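Local coordinates for protein serine-tRNA ligase (Naegleria fowleri, PDB 6BLJ) that probably charges tRNA(Ser) with serine in the cytosol, activating the amino acid with ATP in a class II synthetase core that here holds AMP, at residues G326-H331 with E403-V408. Numbering follows the deposited sequence. Where two conformers were deposited one is given.
Sequences GIFRVH and EYRELV. With AMP (adenosine monophosphate), chain D.
Phe328 reaches with the far end of its ring across one face of the Arg405 guanidinium: CZ of Phe328 lies 3.5 Å from CZ of Arg405, over the centre of that face. The two planes are 49° apart, so this is a tilted overlap rather than a flat stack. The ring gets there because CG of Phe328 is anti to its backbone N (chi1 178°), while bends at chi2 and chi3 fold Arg405 back over the ring; CB of Arg405 meets the same ring carbon at 3.7 Å.

NH2 of Arg329 stands 4.1 Å from NH2 of Arg405, near the plane of each guanidinium. Both nitrogens form salt bridges with Asp323, whose carboxylate would offset the like charges.

No hydrogen bond joins the two segments directly, but AMP spans them. Val330 N donates to adenine N1 (3.0 Å, 171° at the hydrogen), and adenine N6 donates to Val330 O; at the other end, ribose O2' donates to Leu407 O at 2.8 Å. This backbone grip on the adenine edge is consistent with the motif 2 loop of class II synthetases.

That loop, between antiparallel strands 304-313 and 332-342, reaches strand 404-412 through Phe328 and Arg329. The strand pairs antiparallel with 387-394 and 436-447, and its Leu407 and Val408 form a classic bulge opposite Leu391, while Arg450 of helix 448-458 makes a cation-pi contact with Phe328.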
loop_
_atom_site.group_PDB
_atom_site.type_symbol
_atom_site.label_atom_id
_atom_site.label_comp_id
_atom_site.label_asym_id
_atom_site.label_seq_id
_atom_site.Cartn_x
_atom_site.Cartn_y
_atom_site.Cartn_z
ATOM N N GLY A 326 20.895 7.027 -12.618
ATOM C CA GLY A 326 21.535 5.798 -13.068
ATOM C C GLY A 326 20.964 4.549 -12.411
ATOM O O GLY A 326 19.809 4.504 -12.005
ATOM N N ILE A 327 21.796 3.521 -12.291
ATOM C CA ILE A 327 21.304 2.213 -11.866
ATOM C C ILE A 327 21.885 1.800 -10.505
ATOM O O ILE A 327 21.941 0.608 -10.181
ATOM C CB ILE A 327 21.558 1.158 -12.957
ATOM C CG1 ILE A 327 23.057 0.875 -13.154
ATOM C CG2 ILE A 327 20.944 1.652 -14.280
ATOM C CD1 ILE A 327 23.302 -0.200 -14.256
ATOM N N PHE A 328 22.317 2.783 -9.706
ATOM C CA PHE A 328 22.786 2.520 -8.340
ATOM C C PHE A 328 21.640 2.079 -7.427
ATOM O O PHE A 328 21.798 1.157 -6.617
ATOM C CB PHE A 328 23.460 3.783 -7.799
ATOM C CG PHE A 328 23.940 3.676 -6.385
ATOM C CD1 PHE A 328 23.074 3.930 -5.330
ATOM C CD2 PHE A 328 25.271 3.381 -6.106
ATOM C CE1 PHE A 328 23.521 3.858 -4.007
ATOM C CE2 PHE A 328 25.728 3.320 -4.783
ATOM C CZ PHE A 328 24.855 3.551 -3.738
ATOM N N ARG A 329 20.499 2.753 -7.509
ATOM C CA ARG A 329 19.310 2.391 -6.742
ATOM C C ARG A 329 18.152 2.294 -7.718
ATOM O O ARG A 329 17.680 3.321 -8.227
ATOM C CB ARG A 329 19.012 3.426 -5.651
ATOM C CG ARG A 329 17.781 3.085 -4.819
ATOM C CD ARG A 329 17.443 4.199 -3.830
ATOM N NE ARG A 329 18.553 4.475 -2.924
ATOM C CZ ARG A 329 18.810 3.781 -1.820
ATOM N NH1 ARG A 329 18.020 2.772 -1.467
ATOM N NH2 ARG A 329 19.853 4.102 -1.062
ATOM N N VAL A 330 17.674 1.071 -7.948
ATOM C CA VAL A 330 16.642 0.786 -8.930
ATOM C C VAL A 330 15.574 -0.092 -8.277
ATOM O O VAL A 330 15.709 -0.507 -7.129
ATOM C CB VAL A 330 17.226 0.116 -10.188
ATOM C CG1 VAL A 330 18.055 1.121 -10.992
ATOM C CG2 VAL A 330 18.102 -1.088 -9.791
ATOM N N HIS A 331 14.496 -0.361 -9.025
ATOM C CA HIS A 331 13.446 -1.274 -8.588
ATOM C C HIS A 331 13.704 -2.716 -8.996
ATOM O O HIS A 331 13.011 -3.606 -8.494
ATOM C CB HIS A 331 12.079 -0.866 -9.154
ATOM C CG HIS A 331 11.647 0.513 -8.768
ATOM N ND1 HIS A 331 11.420 0.885 -7.461
ATOM C CD2 HIS A 331 11.368 1.602 -9.525
ATOM C CE1 HIS A 331 11.031 2.149 -7.429
ATOM N NE2 HIS A 331 11.000 2.610 -8.666
ATOM N N GLU A 403 31.665 9.086 -0.990
ATOM C CA GLU A 403 32.524 8.215 -1.789
ATOM C C GLU A 403 32.412 6.741 -1.409
ATOM O O GLU A 403 32.606 5.877 -2.270
ATOM C CB GLU A 403 33.982 8.676 -1.685
ATOM C CG GLU A 403 34.253 10.045 -2.299
ATOM C CD GLU A 403 34.009 11.199 -1.329
ATOM O OE1 GLU A 403 33.693 10.939 -0.147
ATOM O OE2 GLU A 403 34.115 12.364 -1.758
ATOM N N TYR A 404 32.130 6.422 -0.148
ATOM C CA TYR A 404 31.965 5.035 0.287
ATOM C C TYR A 404 30.478 4.705 0.372
ATOM O O TYR A 404 29.752 5.319 1.161
ATOM C CB TYR A 404 32.652 4.787 1.632
ATOM C CG TYR A 404 34.143 4.554 1.508
ATOM C CD1 TYR A 404 34.625 3.348 1.004
ATOM C CD2 TYR A 404 35.064 5.535 1.868
ATOM C CE1 TYR A 404 35.986 3.110 0.861
ATOM C CE2 TYR A 404 36.459 5.304 1.731
ATOM C CZ TYR A 404 36.891 4.079 1.218
ATOM O OH TYR A 404 38.223 3.789 1.051
ATOM N N ARG A 405 30.025 3.727 -0.428
ATOM C CA ARG A 405 28.626 3.321 -0.431
ATOM C C ARG A 405 28.515 1.809 -0.317
ATOM O O ARG A 405 29.328 1.069 -0.885
ATOM C CB ARG A 405 27.904 3.797 -1.702
ATOM C CG ARG A 405 27.909 5.320 -1.908
ATOM C CD ARG A 405 27.164 6.084 -0.814
ATOM N NE ARG A 405 25.744 5.722 -0.710
ATOM C CZ ARG A 405 24.758 6.229 -1.456
ATOM N NH1 ARG A 405 24.996 7.134 -2.405
ATOM N NH2 ARG A 405 23.516 5.821 -1.251
ATOM N N GLU A 406 27.469 1.367 0.384
ATOM C CA GLU A 406 27.275 -0.053 0.635
ATOM C C GLU A 406 27.062 -0.827 -0.667
ATOM O O GLU A 406 26.285 -0.425 -1.541
ATOM C CB GLU A 406 26.090 -0.257 1.593
ATOM C CG GLU A 406 24.708 0.013 1.020
ATOM C CD GLU A 406 24.348 1.491 0.918
ATOM O OE1 GLU A 406 25.198 2.353 1.236
ATOM O OE2 GLU A 406 23.197 1.789 0.513
ATOM N N LEU A 407 27.790 -1.936 -0.796
ATOM C CA LEU A 407 27.613 -2.932 -1.850
ATOM C C LEU A 407 27.134 -4.271 -1.309
ATOM O O LEU A 407 26.560 -5.065 -2.070
ATOM C CB LEU A 407 28.939 -3.200 -2.589
ATOM C CG LEU A 407 29.457 -2.226 -3.635
ATOM C CD1 LEU A 407 30.587 -2.871 -4.451
ATOM C CD2 LEU A 407 28.313 -1.835 -4.516
ATOM N N VAL A 408 27.405 -4.546 -0.034
ATOM C CA VAL A 408 27.203 -5.848 0.600
ATOM C C VAL A 408 26.680 -5.621 2.008
ATOM O O VAL A 408 27.152 -4.727 2.716
ATOM C CB VAL A 408 28.516 -6.657 0.647
ATOM C CG1 VAL A 408 28.407 -7.831 1.639
ATOM C CG2 VAL A 408 28.895 -7.154 -0.745
HETATM P P AMP D . 19.947 -5.218 1.470
HETATM O O1P AMP D . 19.089 -3.968 1.672
HETATM O O2P AMP D . 19.280 -6.518 1.251
HETATM O O3P AMP D . 20.980 -5.273 2.586
HETATM O "O5'" AMP D . 20.784 -4.933 0.144
HETATM C "C5'" AMP D . 21.811 -5.815 -0.287
HETATM C "C4'" AMP D . 22.593 -5.205 -1.431
HETATM O "O4'" AMP D . 21.765 -5.152 -2.621
HETATM C "C3'" AMP D . 23.035 -3.772 -1.222
HETATM O "O3'" AMP D . 24.230 -3.676 -0.469
HETATM C "C2'" AMP D . 23.169 -3.245 -2.639
HETATM O "O2'" AMP D . 24.394 -3.676 -3.205
HETATM C "C1'" AMP D . 22.027 -3.972 -3.344
HETATM N N9 AMP D . 20.781 -3.169 -3.416
HETATM C C8 AMP D . 19.878 -2.976 -2.402
HETATM N N7 AMP D . 18.853 -2.224 -2.735
HETATM C C5 AMP D . 19.096 -1.903 -4.061
HETATM C C6 AMP D . 18.382 -1.129 -4.997
HETATM N N6 AMP D . 17.195 -0.550 -4.745
HETATM N N1 AMP D . 18.918 -0.979 -6.227
HETATM C C2 AMP D . 20.075 -1.591 -6.505
HETATM N N3 AMP D . 20.825 -2.366 -5.716
HETATM C C4 AMP D . 20.285 -2.478 -4.495
#